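PDB 3HP4: GDSL-esterase from Pseudoalteromonas sp., which hydrolyses esters as a psychrotrophic serine esterase of the SGNH hydrolase clan, and may act on lysophospholipids. Local coordinates for residues A[137-142]-A[179-184]; A[91-96]-A[130-135]; A[27-32]-A[39-44]; A[97-100]-A[105-108]; A[143-148]-A[160-165]. All blocks are in the same frame, centred on the assembly; numbering follows the deposited sequence. Where two conformers were deposited one is given.

Contact 1. Residues A[137-142]-A[179-184]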
# COMPACT_ATOMS: atom_id res chain seq x y z
N ASN A 137 -1.18 -12.08 -11.42
CA ASN A 137 -1.94 -11.07 -12.17
C ASN A 137 -2.42 -9.92 -11.30
O ASN A 137 -3.25 -9.15 -11.77
CB ASN A 137 -3.05 -11.59 -13.07
CG ASN A 137 -3.25 -10.68 -14.27
OD1 ASN A 137 -2.33 -10.02 -14.80
ND2 ASN A 137 -4.50 -10.57 -14.67
N ALA A 138 -1.93 -9.77 -10.09
CA ALA A 138 -2.25 -8.56 -9.34
C ALA A 138 -1.78 -7.36 -10.11
O ALA A 138 -0.69 -7.36 -10.71
CB ALA A 138 -1.55 -8.58 -8.00
N HIS A 139 -2.47 -6.27 -10.02
CA HIS A 139 -2.18 -5.00 -10.68
C HIS A 139 -1.04 -4.29 -9.94
O HIS A 139 -1.24 -3.99 -8.73
CB HIS A 139 -3.47 -4.12 -10.61
CG HIS A 139 -3.30 -2.84 -11.34
ND1 HIS A 139 -3.12 -1.62 -10.75
CD2 HIS A 139 -3.26 -2.64 -12.67
CE1 HIS A 139 -2.90 -0.71 -11.70
NE2 HIS A 139 -3.03 -1.30 -12.87
N LEU A 140 0.04 -3.93 -10.56
CA LEU A 140 1.12 -3.22 -9.86
C LEU A 140 0.89 -1.70 -9.91
O LEU A 140 0.50 -1.12 -10.91
CB LEU A 140 2.51 -3.58 -10.43
CG LEU A 140 3.70 -3.20 -9.57
CD1 LEU A 140 3.84 -4.09 -8.35
CD2 LEU A 140 5.02 -3.25 -10.40
N MET A 141 1.09 -1.08 -8.76
CA MET A 141 0.94 0.35 -8.59
C MET A 141 2.29 1.01 -8.34
O MET A 141 3.12 0.47 -7.58
CB MET A 141 0.05 0.56 -7.39
CG MET A 141 -1.36 0.30 -7.69
SD MET A 141 -2.41 1.31 -6.54
CE MET A 141 -3.99 0.91 -7.34
N ASN A 142 2.51 2.20 -8.87
CA ASN A 142 3.71 2.97 -8.58
C ASN A 142 3.81 3.35 -7.08
O ASN A 142 2.79 3.62 -6.46
CB ASN A 142 3.67 4.30 -9.42
CG ASN A 142 4.99 4.98 -9.49
OD1 ASN A 142 5.98 4.45 -9.81
ND2 ASN A 142 4.94 6.29 -9.13
N LYS A 179 -7.59 5.35 -10.30
CA LYS A 179 -8.38 5.53 -11.49
C LYS A 179 -7.85 4.66 -12.64
O LYS A 179 -8.63 4.02 -13.32
CB LYS A 179 -8.38 6.99 -11.90
CG LYS A 179 -9.16 7.22 -13.20
CD LYS A 179 -9.21 8.74 -13.49
CE LYS A 179 -9.72 9.08 -14.90
NZ LYS A 179 -9.80 10.57 -15.09
N LYS A 180 -6.51 4.66 -12.79
CA LYS A 180 -5.92 3.83 -13.86
C LYS A 180 -6.16 2.36 -13.60
O LYS A 180 -6.44 1.65 -14.55
CB LYS A 180 -4.43 4.14 -13.96
CG LYS A 180 -4.18 5.54 -14.58
CD LYS A 180 -2.73 5.93 -14.38
CE LYS A 180 -2.51 7.36 -14.95
NZ LYS A 180 -1.14 7.84 -14.56
N TRP A 181 -6.09 1.92 -12.35
CA TRP A 181 -6.40 0.52 -12.07
C TRP A 181 -7.82 0.15 -12.43
O TRP A 181 -8.08 -0.86 -13.09
CB TRP A 181 -6.18 0.31 -10.57
CG TRP A 181 -6.50 -1.06 -10.06
CD1 TRP A 181 -6.44 -2.24 -10.77
CD2 TRP A 181 -6.89 -1.37 -8.73
NE1 TRP A 181 -6.73 -3.30 -9.89
CE2 TRP A 181 -6.99 -2.80 -8.67
CE3 TRP A 181 -7.05 -0.60 -7.57
CZ2 TRP A 181 -7.31 -3.43 -7.47
CZ3 TRP A 181 -7.39 -1.31 -6.36
CH2 TRP A 181 -7.46 -2.69 -6.39
N LEU A 182 -8.80 0.98 -12.03
CA LEU A 182 -10.20 0.60 -12.21
C LEU A 182 -10.69 0.81 -13.63
O LEU A 182 -11.81 0.38 -13.99
CB LEU A 182 -11.05 1.39 -11.23
CG LEU A 182 -10.79 1.17 -9.75
CD1 LEU A 182 -11.73 2.02 -8.91
CD2 LEU A 182 -10.91 -0.27 -9.34
N ASN A 183 -9.89 1.52 -14.42
CA ASN A 183 -10.13 1.53 -15.85
C ASN A 183 -9.30 0.36 -16.45
O ASN A 183 -9.59 -0.10 -17.56
CB ASN A 183 -9.59 2.79 -16.52
CG ASN A 183 -10.18 4.08 -16.01
OD1 ASN A 183 -9.53 5.11 -16.13
ND2 ASN A 183 -11.37 4.06 -15.49
N ASN A 184 -8.22 -0.07 -15.78
CA ASN A 184 -7.37 -1.16 -16.28
C ASN A 184 -8.02 -2.54 -16.15
O ASN A 184 -7.47 -3.52 -16.67
CB ASN A 184 -5.98 -1.18 -15.64
CG ASN A 184 -4.99 -0.25 -16.35
OD1 ASN A 184 -3.80 -0.11 -15.94
ND2 ASN A 184 -5.47 0.38 -17.44
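His139 and Trp181, in the conformers described here, lie nearly flat against each other, an offset stack in which the imidazole and the five-membered ring of the indole are 4.2 Å apart between centroids and their planes differ by 15°. The overlap is not centred: Trp181 CD1 sits over the rim of the imidazole, 3.2 Å from His139 CG. Trp181 CA, where the side chain leaves the backbone, also lies over the imidazole face in a CH-pi contact. Both side chains have CG anti to the backbone N (chi1 -176° in His139, 178° in Trp181), which brings the two rings together in the space between strand and helix. At the imidazole edge, His139 NE2 makes a weak hydrogen bond to Asn184 OD1 at 3.4 Å, the amide plane steeply turned from the ring. Met141, in its described conformer, reaches the benzo part of the indole, its extended chain crossing Trp181 at about a right angle and placing CE 3.4 Å from Trp181 CE3. The contact fastens the C-terminal end of helix 166-183 to strand 139-141, an edge strand of the parallel sheet, while Ala107 of the adjoining strand 105-109 touches His139, Met141 and Trp181.

Contact 2. Residues A[91-96]-A[130-135]; sequences NLTALV and TQISED
Thr93 and Ile132 mark the nearest approach of two helical backbones, their CA atoms 6.0 Å apart, in a pair of short helical segments whose axes pass at 10.1 Å and run in broadly the same direction with a signed crossing angle of -38°. Such a pairing belongs to the alpha/beta/alpha sandwich of the SGNH hydrolases: helix 85-101 leads into strand 105-109, helix 119-136 follows that strand, and the two lie side by side against the sheet.

Ile132 is the wedge. It enters helix 85-101 as a knob into a hole, meeting Leu92, Thr93 and Val96, with Gln89 of the preceding turn as a further neighbour. With CG1 anti to the carbonyl carbon (chi1 -66°) and the chain extended beyond it, CD1 is carried to Leu92 CB at 3.7 Å, where the two side chains cross at about a right angle. The other branch, CG2, faces Val96 CG2 at 4.3 Å, and between them Ile132 CG1 rests 3.7 Å from Thr93 OG1. Shortening Ile132 to an alanine would probably open a gap between the helices, leaving Leu92 and Val96 without the methyl groups they pack on.

Beyond this apolar seam, toward the more exposed Asp135, the helices are joined through solvent. Thr93 OG1 is hydrogen-bonded to Gln89 O one turn back, and it also accepts a bond from a water at 2.8 Å; in the conformer described here that water gives its second hydrogen to Asp135 OD2 at 2.6 Å.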
# COMPACT_ATOMS: atom_id res chain seq x y z
N ASN A 91 4.69 -14.57 1.48
CA ASN A 91 3.64 -13.96 2.25
C ASN A 91 2.76 -13.07 1.40
O ASN A 91 1.52 -13.16 1.49
CB ASN A 91 4.19 -13.09 3.41
CG ASN A 91 4.84 -13.87 4.50
OD1 ASN A 91 4.64 -15.07 4.65
ND2 ASN A 91 5.66 -13.18 5.22
N LEU A 92 3.35 -12.19 0.57
CA LEU A 92 2.57 -11.31 -0.27
C LEU A 92 1.79 -12.08 -1.32
O LEU A 92 0.64 -11.72 -1.63
CB LEU A 92 3.48 -10.27 -0.92
CG LEU A 92 4.15 -9.27 0.01
CD1 LEU A 92 5.16 -8.46 -0.80
CD2 LEU A 92 3.16 -8.30 0.66
N THR A 93 2.35 -13.15 -1.87
CA THR A 93 1.61 -13.96 -2.84
C THR A 93 0.40 -14.56 -2.18
O THR A 93 -0.69 -14.59 -2.78
CB THR A 93 2.54 -15.03 -3.38
OG1 THR A 93 3.62 -14.39 -4.04
CG2 THR A 93 1.82 -15.91 -4.40
N ALA A 94 0.53 -15.05 -0.96
CA ALA A 94 -0.62 -15.62 -0.25
C ALA A 94 -1.63 -14.55 0.04
O ALA A 94 -2.86 -14.84 -0.03
CB ALA A 94 -0.13 -16.30 1.04
N LEU A 95 -1.26 -13.32 0.38
CA LEU A 95 -2.19 -12.23 0.57
C LEU A 95 -2.96 -12.00 -0.69
O LEU A 95 -4.21 -11.82 -0.64
CB LEU A 95 -1.53 -10.88 1.00
CG LEU A 95 -0.92 -10.77 2.38
CD1 LEU A 95 -0.03 -9.55 2.56
CD2 LEU A 95 -2.08 -10.77 3.39
N VAL A 96 -2.29 -11.92 -1.83
CA VAL A 96 -2.98 -11.71 -3.11
C VAL A 96 -3.92 -12.85 -3.40
O VAL A 96 -5.09 -12.62 -3.77
CB VAL A 96 -1.93 -11.57 -4.23
CG1 VAL A 96 -2.63 -11.54 -5.55
CG2 VAL A 96 -1.11 -10.27 -4.03
N THR A 130 7.26 -7.10 -8.84
CA THR A 130 6.99 -7.41 -10.25
C THR A 130 6.80 -8.93 -10.39
O THR A 130 5.89 -9.39 -11.10
CB THR A 130 8.12 -7.00 -11.09
OG1 THR A 130 8.26 -5.56 -10.92
CG2 THR A 130 7.88 -7.27 -12.56
N GLN A 131 7.62 -9.73 -9.75
CA GLN A 131 7.47 -11.19 -9.84
C GLN A 131 6.15 -11.68 -9.27
O GLN A 131 5.50 -12.55 -9.87
CB GLN A 131 8.65 -11.85 -9.11
CG GLN A 131 10.00 -11.57 -9.81
CD GLN A 131 11.14 -11.80 -8.92
OE1 GLN A 131 11.17 -12.81 -8.23
NE2 GLN A 131 12.13 -10.91 -8.98
N ILE A 132 5.68 -11.08 -8.17
CA ILE A 132 4.38 -11.49 -7.61
C ILE A 132 3.31 -11.11 -8.58
O ILE A 132 2.35 -11.91 -8.79
CB ILE A 132 4.16 -10.77 -6.28
CG1 ILE A 132 5.17 -11.24 -5.24
CG2 ILE A 132 2.73 -10.96 -5.76
CD1 ILE A 132 5.37 -10.25 -4.09
N SER A 133 3.37 -9.94 -9.22
CA SER A 133 2.38 -9.56 -10.18
C SER A 133 2.35 -10.54 -11.37
O SER A 133 1.27 -10.91 -11.84
CB SER A 133 2.68 -8.16 -10.63
OG SER A 133 1.79 -7.86 -11.65
N GLU A 134 3.51 -10.98 -11.85
CA GLU A 134 3.50 -11.97 -12.92
C GLU A 134 2.85 -13.26 -12.48
O GLU A 134 2.12 -13.87 -13.29
CB GLU A 134 4.95 -12.30 -13.37
CG GLU A 134 5.68 -11.13 -14.12
CD GLU A 134 7.05 -11.47 -14.51
OE1 GLU A 134 7.95 -11.15 -13.78
OE2 GLU A 134 7.41 -11.84 -15.63
N ASP A 135 3.10 -13.67 -11.26
CA ASP A 135 2.61 -14.97 -10.69
C ASP A 135 1.11 -14.96 -10.48
O ASP A 135 0.48 -16.01 -10.58
CB ASP A 135 3.33 -15.24 -9.36
CG ASP A 135 4.77 -15.75 -9.54
OD1 ASP A 135 5.25 -15.86 -10.67
OD2 ASP A 135 5.48 -15.99 -8.52
O HOH W 1 5.42 -15.16 -6.03

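Contact 3. Residues A[27-32]-A[39-44]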
# COMPACT_ATOMS: atom_id res chain seq x y z
N LEU A 27 -8.26 12.07 3.10
CA LEU A 27 -8.35 13.17 2.13
C LEU A 27 -8.83 12.66 0.77
O LEU A 27 -9.55 13.36 0.04
CB LEU A 27 -6.99 13.83 1.97
CG LEU A 27 -6.39 14.50 3.20
CD1 LEU A 27 -5.05 15.13 2.84
CD2 LEU A 27 -7.30 15.58 3.80
N LEU A 28 -8.42 11.45 0.40
CA LEU A 28 -8.87 10.88 -0.85
C LEU A 28 -10.37 10.56 -0.81
O LEU A 28 -11.11 10.84 -1.76
CB LEU A 28 -8.05 9.64 -1.20
CG LEU A 28 -8.41 8.98 -2.56
CD1 LEU A 28 -8.43 9.98 -3.73
CD2 LEU A 28 -7.45 7.86 -2.86
N GLN A 29 -10.87 10.04 0.32
CA GLN A 29 -12.31 9.84 0.41
C GLN A 29 -13.03 11.19 0.31
O GLN A 29 -14.08 11.27 -0.29
CB GLN A 29 -12.67 9.17 1.71
CG GLN A 29 -14.16 8.70 1.69
CD GLN A 29 -14.42 7.65 0.64
OE1 GLN A 29 -13.80 6.61 0.70
NE2 GLN A 29 -15.24 7.89 -0.33
N ASP A 30 -12.48 12.25 0.90
CA ASP A 30 -13.13 13.58 0.81
C ASP A 30 -13.24 13.96 -0.66
O ASP A 30 -14.23 14.53 -1.10
CB ASP A 30 -12.32 14.66 1.53
CG ASP A 30 -12.27 14.49 3.04
OD1 ASP A 30 -13.13 13.80 3.64
OD2 ASP A 30 -11.39 15.13 3.67
N LYS A 31 -12.18 13.70 -1.43
CA LYS A 31 -12.16 14.04 -2.86
C LYS A 31 -13.21 13.25 -3.61
O LYS A 31 -14.00 13.80 -4.38
CB LYS A 31 -10.77 13.83 -3.46
CG LYS A 31 -10.66 14.09 -4.96
CD LYS A 31 -9.21 13.93 -5.41
CE LYS A 31 -9.04 14.18 -6.92
NZ LYS A 31 -9.28 15.61 -7.26
N TYR A 32 -13.29 11.95 -3.35
CA TYR A 32 -14.33 11.13 -3.96
C TYR A 32 -15.73 11.67 -3.61
O TYR A 32 -16.59 11.71 -4.50
CB TYR A 32 -14.21 9.67 -3.50
CG TYR A 32 -13.01 8.93 -4.08
CD1 TYR A 32 -12.59 9.13 -5.41
CD2 TYR A 32 -12.34 8.02 -3.32
CE1 TYR A 32 -11.50 8.42 -5.93
CE2 TYR A 32 -11.24 7.31 -3.85
CZ TYR A 32 -10.87 7.51 -5.14
OH TYR A 32 -9.78 6.78 -5.61
N ILE A 39 -16.49 5.32 -5.25
CA ILE A 39 -15.41 4.57 -4.60
C ILE A 39 -15.48 4.80 -3.09
O ILE A 39 -15.62 5.91 -2.60
CB ILE A 39 -14.06 5.05 -5.14
CG1 ILE A 39 -13.98 4.70 -6.64
CG2 ILE A 39 -12.91 4.33 -4.41
CD1 ILE A 39 -12.77 5.34 -7.40
N VAL A 40 -15.37 3.70 -2.33
CA VAL A 40 -15.29 3.77 -0.86
C VAL A 40 -14.01 3.10 -0.44
O VAL A 40 -13.76 1.94 -0.78
CB VAL A 40 -16.50 3.08 -0.24
CG1 VAL A 40 -16.32 3.05 1.27
CG2 VAL A 40 -17.77 3.82 -0.63
N LEU A 41 -13.20 3.81 0.32
CA LEU A 41 -11.95 3.25 0.87
C LEU A 41 -12.17 2.76 2.28
O LEU A 41 -12.80 3.44 3.09
CB LEU A 41 -10.87 4.33 0.89
CG LEU A 41 -10.65 5.01 -0.47
CD1 LEU A 41 -9.52 6.04 -0.30
CD2 LEU A 41 -10.29 4.04 -1.54
N ILE A 42 -11.66 1.57 2.58
CA ILE A 42 -11.69 1.04 3.96
C ILE A 42 -10.25 0.93 4.37
O ILE A 42 -9.50 0.12 3.80
CB ILE A 42 -12.38 -0.33 4.04
CG1 ILE A 42 -13.82 -0.27 3.50
CG2 ILE A 42 -12.30 -0.87 5.50
CD1 ILE A 42 -14.45 -1.70 3.39
N ASN A 43 -9.81 1.72 5.31
CA ASN A 43 -8.41 1.70 5.71
C ASN A 43 -8.16 0.62 6.77
O ASN A 43 -8.72 0.68 7.85
CB ASN A 43 -7.99 3.06 6.25
CG ASN A 43 -6.48 3.23 6.19
OD1 ASN A 43 -5.76 2.27 5.85
ND2 ASN A 43 -5.99 4.42 6.47
N ALA A 44 -7.40 -0.41 6.44
CA ALA A 44 -6.98 -1.43 7.35
C ALA A 44 -5.51 -1.37 7.58
O ALA A 44 -4.89 -2.39 7.89
CB ALA A 44 -7.45 -2.84 6.85
O HOH W 2 -13.54 5.96 3.34
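Gln29 sends its amide across to the backbone of Ile39 and Leu41. From CB the chain first leaves with CG anti to the backbone N (chi1 -169°), then bends at chi2, and this bend turns the terminal group onto the strand. CD comes within 3.9 Å of Ile39 O. Beyond it, OE1 accepts the N-H of Leu41 at 2.9 Å, almost straight at 173°, and a water at 2.7 Å that also donates to Leu41 O. NE2 donates to Ile39 O at 3.0 Å, with that oxygen lying in the amide plane, and is hydrogen-bonded to Asp33 OD1 as well. The amide therefore plays the part of a neighbouring strand: in this beta-alpha-beta crossover, strand 39-43 is an edge of the sheet, bonded through Val40 and Ile42 to strand 3-9, and its outward groups at Ile39 and Leu41 turn to helix 24-34. A leucine in place of Gln29 would probably leave Leu41 N and Ile39 O without their side-chain partner on this edge. Farther along the helix, the Tyr32 ring is sandwiched, Ile39 CB over its centre in a CH-pi contact and Leu28 CD1 on the opposite face, while Leu41 CD2 lies near the ring plane, 4.1 Å from Tyr32 CE2.

Contact 4. Residues A[97-100]-A[105-108]; sequences KKSQ and MTAL
The side-chain amide of Gln100, which stands beside Thr106, is the flat group of this contact, and its residue meets segment 105-108 through the chain and a water, not by stacking. NE2 donates to Thr136 O at the end of helix 119-136 and to a water at 3.0 Å. That water also accepts the backbone N-H of Thr106 at 2.9 Å, so one solvent molecule ties a helix side chain to the strand backbone. The N-H concerned lies at the start of strand 105-109, in the residue whose own carbonyl oxygen bonds the backbone of His139 in strand 139-141.

Direct touching falls to the hydroxyl of Thr106. With OG1 beside the backbone N (chi1 -58°), it lies against Ser99 CB at 3.3 Å and, less tightly, against Gln100 CG at 3.7 Å. The two hydroxyls do not bond each other: Thr106 OG1 is hydrogen-bonded to Ala104 O, and Ser99 OG, in the conformer described, to Leu95 O one turn back in its own helix. Gln100 crosses the threonine side chain at about a right angle, its chain extended beyond CG.

The segments flank the short turn by which helix 85-101 enters strand 105-109, the second half of the beta-alpha-beta crossover that begins at strand 69-73. Chemically, each buried hydroxyl finds a backbone carbonyl close to it in sequence, so helix and strand meet through carbon-oxygen packing, and between these two segments the hydrogen bonding passes through water.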
# COMPACT_ATOMS: atom_id res chain seq x y z
N LYS A 97 -3.49 -14.09 -3.23
CA LYS A 97 -4.33 -15.22 -3.57
C LYS A 97 -5.53 -15.32 -2.66
O LYS A 97 -6.63 -15.66 -3.12
CB LYS A 97 -3.57 -16.54 -3.61
CG LYS A 97 -2.61 -16.52 -4.78
CD LYS A 97 -1.95 -17.85 -5.02
CE LYS A 97 -1.25 -17.88 -6.39
NZ LYS A 97 -0.77 -19.28 -6.67
N LYS A 98 -5.40 -14.98 -1.37
CA LYS A 98 -6.57 -14.99 -0.48
C LYS A 98 -7.58 -13.92 -0.93
O LYS A 98 -8.80 -14.16 -0.98
CB LYS A 98 -6.14 -14.66 0.95
CG LYS A 98 -5.55 -15.75 1.74
CD LYS A 98 -5.22 -15.19 3.16
CE LYS A 98 -4.54 -16.23 4.05
NZ LYS A 98 -5.44 -17.31 4.46
N SER A 99 -7.09 -12.75 -1.30
CA SER A 99 -7.99 -11.71 -1.78
C SER A 99 -8.71 -12.11 -3.06
O SER A 99 -9.95 -11.93 -3.18
CB SER A 99 -7.22 -10.40 -1.98
OG SER A 99 -6.56 -9.96 -0.81
N GLN A 100 -7.98 -12.70 -4.01
CA GLN A 100 -8.59 -13.13 -5.26
C GLN A 100 -9.59 -14.25 -5.03
O GLN A 100 -10.64 -14.30 -5.67
CB GLN A 100 -7.48 -13.56 -6.24
CG GLN A 100 -6.62 -12.38 -6.68
CD GLN A 100 -5.45 -12.79 -7.53
OE1 GLN A 100 -4.93 -13.92 -7.38
NE2 GLN A 100 -5.00 -11.91 -8.42
N MET A 105 -10.68 -7.99 -6.76
CA MET A 105 -9.63 -7.54 -7.67
C MET A 105 -8.48 -6.97 -6.81
O MET A 105 -8.75 -6.12 -5.92
CB MET A 105 -10.25 -6.43 -8.48
CG MET A 105 -9.47 -6.09 -9.70
SD MET A 105 -9.36 -7.43 -10.93
CE MET A 105 -10.82 -7.05 -11.90
N THR A 106 -7.25 -7.38 -7.08
CA THR A 106 -6.17 -7.07 -6.15
C THR A 106 -5.08 -6.28 -6.82
O THR A 106 -4.65 -6.62 -7.95
CB THR A 106 -5.62 -8.39 -5.58
OG1 THR A 106 -6.72 -9.08 -4.95
CG2 THR A 106 -4.60 -8.15 -4.50
N ALA A 107 -4.59 -5.25 -6.14
CA ALA A 107 -3.43 -4.46 -6.57
C ALA A 107 -2.38 -4.56 -5.52
O ALA A 107 -2.66 -4.71 -4.31
CB ALA A 107 -3.85 -2.99 -6.78
N LEU A 108 -1.13 -4.45 -5.97
CA LEU A 108 0.05 -4.51 -5.14
C LEU A 108 0.91 -3.30 -5.44
O LEU A 108 1.32 -3.14 -6.59
CB LEU A 108 0.80 -5.81 -5.57
CG LEU A 108 2.05 -6.14 -4.84
CD1 LEU A 108 1.83 -6.39 -3.31
CD2 LEU A 108 2.74 -7.37 -5.45
O HOH W 3 -6.77 -9.52 -8.97

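Contact 5. Residues A[143-148]-A[160-165]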
# COMPACT_ATOMS: atom_id res chain seq x y z
N PHE A 143 5.02 3.34 -6.56
CA PHE A 143 5.22 3.71 -5.11
C PHE A 143 5.01 5.21 -4.95
O PHE A 143 5.77 6.01 -5.50
CB PHE A 143 6.61 3.33 -4.74
CG PHE A 143 6.94 3.41 -3.24
CD1 PHE A 143 5.97 3.14 -2.31
CD2 PHE A 143 8.23 3.67 -2.82
CE1 PHE A 143 6.30 3.16 -0.93
CE2 PHE A 143 8.53 3.67 -1.44
CZ PHE A 143 7.54 3.41 -0.55
N PHE A 144 4.05 5.61 -4.13
CA PHE A 144 3.77 7.03 -3.98
C PHE A 144 4.83 7.80 -3.26
O PHE A 144 4.83 9.03 -3.33
CB PHE A 144 2.37 7.27 -3.33
CG PHE A 144 2.17 6.68 -1.94
CD1 PHE A 144 2.83 7.18 -0.83
CD2 PHE A 144 1.24 5.66 -1.77
CE1 PHE A 144 2.57 6.63 0.43
CE2 PHE A 144 0.98 5.12 -0.49
CZ PHE A 144 1.65 5.63 0.60
N MET A 145 5.79 7.13 -2.59
CA MET A 145 6.85 7.84 -1.89
C MET A 145 7.97 8.34 -2.77
O MET A 145 8.79 9.11 -2.34
CB MET A 145 7.44 6.97 -0.79
CG MET A 145 6.46 6.78 0.38
SD MET A 145 5.96 8.33 1.23
CE MET A 145 7.53 8.96 1.86
N LEU A 146 8.06 7.83 -4.00
CA LEU A 146 9.21 8.20 -4.83
C LEU A 146 9.40 9.69 -5.04
O LEU A 146 10.50 10.19 -5.06
CB LEU A 146 9.12 7.49 -6.19
CG LEU A 146 9.36 5.96 -6.10
CD1 LEU A 146 8.88 5.28 -7.43
CD2 LEU A 146 10.76 5.63 -5.79
N ASP A 147 8.29 10.38 -5.22
CA ASP A 147 8.30 11.82 -5.47
C ASP A 147 8.12 12.62 -4.20
O ASP A 147 7.93 13.86 -4.28
CB ASP A 147 7.16 12.19 -6.43
CG ASP A 147 7.36 11.61 -7.81
OD1 ASP A 147 8.44 11.06 -8.07
OD2 ASP A 147 6.41 11.69 -8.61
N ILE A 148 8.12 11.97 -3.03
CA ILE A 148 7.88 12.62 -1.75
C ILE A 148 9.16 12.59 -0.92
O ILE A 148 9.58 13.66 -0.36
CB ILE A 148 6.78 11.86 -0.95
CG1 ILE A 148 5.44 11.85 -1.71
CG2 ILE A 148 6.61 12.48 0.45
CD1 ILE A 148 4.79 13.20 -1.82
N LEU A 160 11.66 9.22 7.78
CA LEU A 160 11.05 7.95 7.35
C LEU A 160 9.59 8.12 6.91
O LEU A 160 9.15 7.56 5.90
CB LEU A 160 11.09 6.92 8.49
CG LEU A 160 12.35 6.09 8.70
CD1 LEU A 160 12.62 5.82 10.20
CD2 LEU A 160 12.30 4.79 7.88
N HIS A 161 8.87 8.90 7.68
CA HIS A 161 7.43 9.02 7.50
C HIS A 161 7.09 10.36 6.86
O HIS A 161 7.59 11.39 7.29
CB HIS A 161 6.74 8.91 8.84
CG HIS A 161 7.01 7.62 9.55
ND1 HIS A 161 7.94 7.51 10.57
CD2 HIS A 161 6.50 6.38 9.37
CE1 HIS A 161 7.99 6.26 10.98
NE2 HIS A 161 7.12 5.55 10.28
N PRO A 162 6.22 10.37 5.84
CA PRO A 162 5.76 11.64 5.30
C PRO A 162 4.98 12.45 6.32
O PRO A 162 4.35 11.90 7.24
CB PRO A 162 4.83 11.25 4.14
CG PRO A 162 4.51 9.80 4.38
CD PRO A 162 5.59 9.21 5.17
N ASN A 163 5.00 13.77 6.18
CA ASN A 163 4.32 14.65 7.13
C ASN A 163 2.96 15.10 6.62
O ASN A 163 2.46 14.55 5.62
CB ASN A 163 5.23 15.86 7.48
CG ASN A 163 5.46 16.79 6.28
OD1 ASN A 163 4.80 16.71 5.28
ND2 ASN A 163 6.46 17.67 6.41
N LYS A 164 2.33 16.05 7.31
CA LYS A 164 1.00 16.48 6.92
C LYS A 164 0.99 17.11 5.54
O LYS A 164 0.07 16.86 4.74
CB LYS A 164 0.42 17.42 8.00
CG LYS A 164 -0.77 18.22 7.54
CD LYS A 164 -1.18 19.25 8.62
CE LYS A 164 -2.54 19.81 8.28
NZ LYS A 164 -2.96 20.88 9.22
N LYS A 165 2.03 17.86 5.20
CA LYS A 165 2.10 18.51 3.90
C LYS A 165 2.17 17.51 2.75
O LYS A 165 1.71 17.76 1.63
CB LYS A 165 3.32 19.44 3.89
CG LYS A 165 3.36 20.38 2.70
CD LYS A 165 4.57 21.33 2.75
CE LYS A 165 4.69 22.09 1.44
NZ LYS A 165 5.77 23.11 1.52
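Met145 O accepts the backbone N-H of Ile148 at 3.0 Å, a bond that curls the chain so that both of these residues direct their side chains at Pro162. Overlapping it, Phe143 to Leu146 form a type I beta turn, and Met145 CB rests on a face of the Phe143 ring. The methionine chain then bends twice, at chi2 (-61°) and chi3 (-62°), which brings its thioether end against the proline. SD lies 3.8 Å from Pro162 CG, and the terminal methyl CE is equally close to Pro162 CD, the two side chains crossing at about a right angle. Ile148 contributes a looser touch, CG2 to Pro162 CB at 4.3 Å.

Next to this proline is His161, whose ring bonds Asp158 OD2 through ND1 and the phosphonyl oxygen O2P of the modified serine at position 11 through NE2, an arrangement consistent with the Ser-Asp-His catalytic triad of SGNH hydrolases. On the other side of the proline, Asn163 OD1 caps Ala166 N at the start of helix 166-183. Between the two loop segments the contact itself is wholly apolar: sulfur and methyl groups hold the proline by dispersion, while the polar side chains of His161 and Asn163 are engaged by the active site and the helix end.

In the fold
Along the chain contact 3 comes first; contact 2 opens next and spans contact 4, and contact 1 follows with contact 5 between its two segments. Contacts 1, 3 and 4 reach the one parallel sheet, 1 and 3 at its outermost strands. Contacts 2 and 4 share helix 85-101, with centres about 9 Å apart. Contact 1 joins contact 4 by backbone bonds between neighbouring strands, and meets contact 3 where Leu182 packs on Ile39. Contact 5 touches none of the others, though segment 143-148 continues directly from contact 1; its centre is about 25 Å from that of contact 4, so the loops bearing His161 beside the modified serine are set off from the helices packed on the sheet.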